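Local coordinates for protein lantibiotic dehydratase (PDB 5EHK) that probably dehydrates serine and threonine residues of the precursor peptide in a tRNA-dependent reaction during biosynthesis of the lantibiotic NAI-107, at residues Ala944-Thr949 against Cys1037-Ala1042. Numbering follows the deposited sequence.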
ATOM      1  N   ALA A 944      13.877 -34.419 -21.118  1.00 54.16           N
ATOM      2  CA  ALA A 944      15.136 -33.836 -21.537  1.00 62.83           C
ATOM      3  C   ALA A 944      15.288 -34.034 -23.047  1.00 59.85           C
ATOM      4  O   ALA A 944      15.213 -35.163 -23.548  1.00 51.41           O
ATOM      5  CB  ALA A 944      16.296 -34.487 -20.776  1.00 53.89           C
ATOM      6  N   GLY A 945      15.433 -32.933 -23.779  1.00 50.59           N
ATOM      7  CA  GLY A 945      15.633 -33.044 -25.208  1.00 54.12           C
ATOM      8  C   GLY A 945      14.444 -32.665 -26.063  1.00 58.27           C
ATOM      9  O   GLY A 945      14.590 -32.479 -27.280  1.00 56.29           O
ATOM     10  N   PHE A 946      13.267 -32.593 -25.445  1.00 56.88           N
ATOM     11  CA  PHE A 946      12.072 -32.139 -26.158  1.00 53.71           C
ATOM     12  C   PHE A 946      12.396 -30.794 -26.787  1.00 46.25           C
ATOM     13  O   PHE A 946      12.838 -29.869 -26.103  1.00 51.61           O
ATOM     14  CB  PHE A 946      10.847 -32.061 -25.234  1.00 49.39           C
ATOM     15  CG  PHE A 946       9.560 -31.795 -25.960  1.00 37.40           C
ATOM     16  CD1 PHE A 946       8.989 -32.755 -26.769  1.00 37.34           C
ATOM     17  CD2 PHE A 946       8.921 -30.579 -25.828  1.00 38.79           C
ATOM     18  CE1 PHE A 946       7.818 -32.501 -27.443  1.00 31.72           C
ATOM     19  CE2 PHE A 946       7.748 -30.327 -26.498  1.00 38.14           C
ATOM     20  CZ  PHE A 946       7.196 -31.296 -27.306  1.00 31.52           C
ATOM     21  N   ARG A 947      12.204 -30.706 -28.096  1.00 38.95           N
ATOM     22  CA  ARG A 947      12.754 -29.595 -28.856  1.00 40.06           C
ATOM     23  C   ARG A 947      12.065 -28.297 -28.527  1.00 45.15           C
ATOM     24  O   ARG A 947      12.706 -27.250 -28.414  1.00 45.71           O
ATOM     25  CB  ARG A 947      12.607 -29.860 -30.346  1.00 45.53           C
ATOM     26  CG  ARG A 947      12.656 -31.333 -30.719  1.00 50.22           C
ATOM     27  CD  ARG A 947      13.270 -31.493 -32.077  1.00 54.61           C
ATOM     28  NE  ARG A 947      13.035 -30.281 -32.857  1.00 60.24           N
ATOM     29  CZ  ARG A 947      13.633 -29.998 -34.008  1.00 63.76           C
ATOM     30  NH1 ARG A 947      14.512 -30.856 -34.526  1.00 47.91           N
ATOM     31  NH2 ARG A 947      13.348 -28.858 -34.636  1.00 61.70           N
ATOM     32  N   TYR A 948      10.756 -28.379 -28.335  1.00 44.55           N
ATOM     33  CA  TYR A 948       9.931 -27.191 -28.262  1.00 36.80           C
ATOM     34  C   TYR A 948       9.776 -26.654 -26.842  1.00 34.80           C
ATOM     35  O   TYR A 948       9.695 -27.404 -25.873  1.00 34.76           O
ATOM     36  CB  TYR A 948       8.572 -27.494 -28.870  1.00 37.34           C
ATOM     37  CG  TYR A 948       8.647 -28.002 -30.285  1.00 36.17           C
ATOM     38  CD1 TYR A 948       8.928 -27.146 -31.343  1.00 34.56           C
ATOM     39  CD2 TYR A 948       8.435 -29.341 -30.563  1.00 35.69           C
ATOM     40  CE1 TYR A 948       8.991 -27.614 -32.640  1.00 29.78           C
ATOM     41  CE2 TYR A 948       8.502 -29.820 -31.855  1.00 38.84           C
ATOM     42  CZ  TYR A 948       8.778 -28.954 -32.891  1.00 39.91           C
ATOM     43  OH  TYR A 948       8.834 -29.442 -34.177  1.00 45.65           O
ATOM     44  N   THR A 949       9.768 -25.334 -26.730  1.00 32.84           N
ATOM     45  CA  THR A 949       9.549 -24.688 -25.454  1.00 35.70           C
ATOM     46  C   THR A 949       8.054 -24.664 -25.149  1.00 31.36           C
ATOM     47  O   THR A 949       7.230 -24.980 -25.997  1.00 35.22           O
ATOM     48  CB  THR A 949      10.071 -23.239 -25.476  1.00 37.09           C
ATOM     49  OG1 THR A 949       9.359 -22.497 -26.476  1.00 38.45           O
ATOM     50  CG2 THR A 949      11.568 -23.206 -25.791  1.00 32.05           C
ATOM     51  N   CYS A1037       4.971 -34.053 -33.927  1.00 36.38           N
ATOM     52  CA  CYS A1037       3.829 -34.937 -34.093  1.00 32.25           C
ATOM     53  C   CYS A1037       3.136 -35.170 -32.761  1.00 34.31           C
ATOM     54  O   CYS A1037       1.909 -35.132 -32.675  1.00 33.66           O
ATOM     55  CB  CYS A1037       4.272 -36.264 -34.712  1.00 37.49           C
ATOM     56  SG  CYS A1037       4.395 -36.167 -36.497  1.00 42.54           S
ATOM     57  N   GLN A1038       3.932 -35.407 -31.721  1.00 34.38           N
ATOM     58  CA  GLN A1038       3.391 -35.680 -30.405  1.00 29.46           C
ATOM     59  C   GLN A1038       2.658 -34.461 -29.861  1.00 31.15           C
ATOM     60  O   GLN A1038       1.747 -34.575 -29.035  1.00 27.79           O
ATOM     61  CB  GLN A1038       4.468 -36.153 -29.435  1.00 28.43           C
ATOM     62  CG  GLN A1038       4.834 -37.622 -29.540  1.00 29.38           C
ATOM     63  CD  GLN A1038       5.877 -38.037 -28.496  1.00 44.37           C
ATOM     64  OE1 GLN A1038       6.940 -37.415 -28.356  1.00 45.29           O
ATOM     65  NE2 GLN A1038       5.556 -39.073 -27.735  1.00 50.90           N
ATOM     66  N   VAL A1039       3.066 -33.291 -30.322  1.00 30.83           N
ATOM     67  CA  VAL A1039       2.380 -32.078 -29.950  1.00 27.09           C
ATOM     68  C   VAL A1039       1.001 -32.076 -30.562  1.00 28.67           C
ATOM     69  O   VAL A1039       0.006 -31.856 -29.867  1.00 28.05           O
ATOM     70  CB  VAL A1039       3.148 -30.853 -30.406  1.00 25.88           C
ATOM     71  CG1 VAL A1039       2.319 -29.625 -30.200  1.00 24.35           C
ATOM     72  CG2 VAL A1039       4.438 -30.738 -29.609  1.00 31.06           C
ATOM     73  N   LEU A1040       0.925 -32.368 -31.855  1.00 30.75           N
ATOM     74  CA  LEU A1040      -0.368 -32.328 -32.541  1.00 29.93           C
ATOM     75  C   LEU A1040      -1.340 -33.426 -32.092  1.00 25.94           C
ATOM     76  O   LEU A1040      -2.547 -33.186 -32.029  1.00 22.22           O
ATOM     77  CB  LEU A1040      -0.195 -32.334 -34.061  1.00 26.29           C
ATOM     78  CG  LEU A1040       0.459 -31.096 -34.686  1.00 35.73           C
ATOM     79  CD1 LEU A1040       0.315 -31.138 -36.201  1.00 44.63           C
ATOM     80  CD2 LEU A1040      -0.118 -29.812 -34.139  1.00 27.32           C
ATOM     81  N   ALA A1041      -0.826 -34.615 -31.785  1.00 20.19           N
ATOM     82  CA  ALA A1041      -1.684 -35.705 -31.321  1.00 24.11           C
ATOM     83  C   ALA A1041      -2.359 -35.309 -30.011  1.00 27.14           C
ATOM     84  O   ALA A1041      -3.565 -35.517 -29.825  1.00 27.24           O
ATOM     85  CB  ALA A1041      -0.881 -36.978 -31.117  1.00 18.74           C
ATOM     86  N   ALA A1042      -1.583 -34.702 -29.119  1.00 23.82           N
ATOM     87  CA  ALA A1042      -2.087 -34.325 -27.809  1.00 25.32           C
ATOM     88  C   ALA A1042      -3.205 -33.278 -27.887  1.00 21.82           C
ATOM     89  O   ALA A1042      -3.931 -33.087 -26.924  1.00 20.51           O
ATOM     90  CB  ALA A1042      -0.945 -33.827 -26.930  1.00 20.28           C
TER
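Arg947, flanked by Phe946 and Tyr948, the two residues that reach Val1039, gives its backbone N in a hydrogen bond to Asp1035 OD2, one turn ahead of Val1039 on helix 1034-1042, and turns its NE to Asp1033 OD2 in a salt bridge, a second tie between the loop and the approach to the helix. Across the contact itself the packing is wholly apolar. The CG2 methyl of Val1039 meets the Phe946 ring at its edge, close to the ring plane, with CG2 3.6 Å from Phe946 CZ. Phe946 holds CG opposite its own backbone N (chi1 -172°), which carries the ring out to the helix with CZ foremost; the two side chains cross at about a right angle. The same methyl lies 4.3 Å from Tyr948 CD2, approaching that ring obliquely. Helix 920-942 and helix 950-965 are joined by this loop, and helix 1034-1042 packs against their junction within the lantibiotic dehydratase C-terminal family region, the region that, as in related LanB enzymes such as NisB, is probably the glutamate-elimination domain. Leu940 and Val953 touch Phe946 from these two helices, while Ile956 touches Val1039. The two rings also meet each other: Phe946 CZ sits at the edge of the Tyr948 ring, in its plane and 4.0 Å from Tyr948 CD2, with the ring planes steeply inclined at about 69°. Arg947 CB lies over one face of the tyrosine, 4.2 Å above it and shifted toward the rim. Only side chains bridge the gap, for the nearest CA atoms, those of Tyr948 and Val1039, are 9.2 Å apart. Thr949 then closes the loop as the N-cap of helix 950-965, its side chain capping a backbone N of that helix while its own N bonds to Glu952 OE1, the reciprocal bond of a capping box.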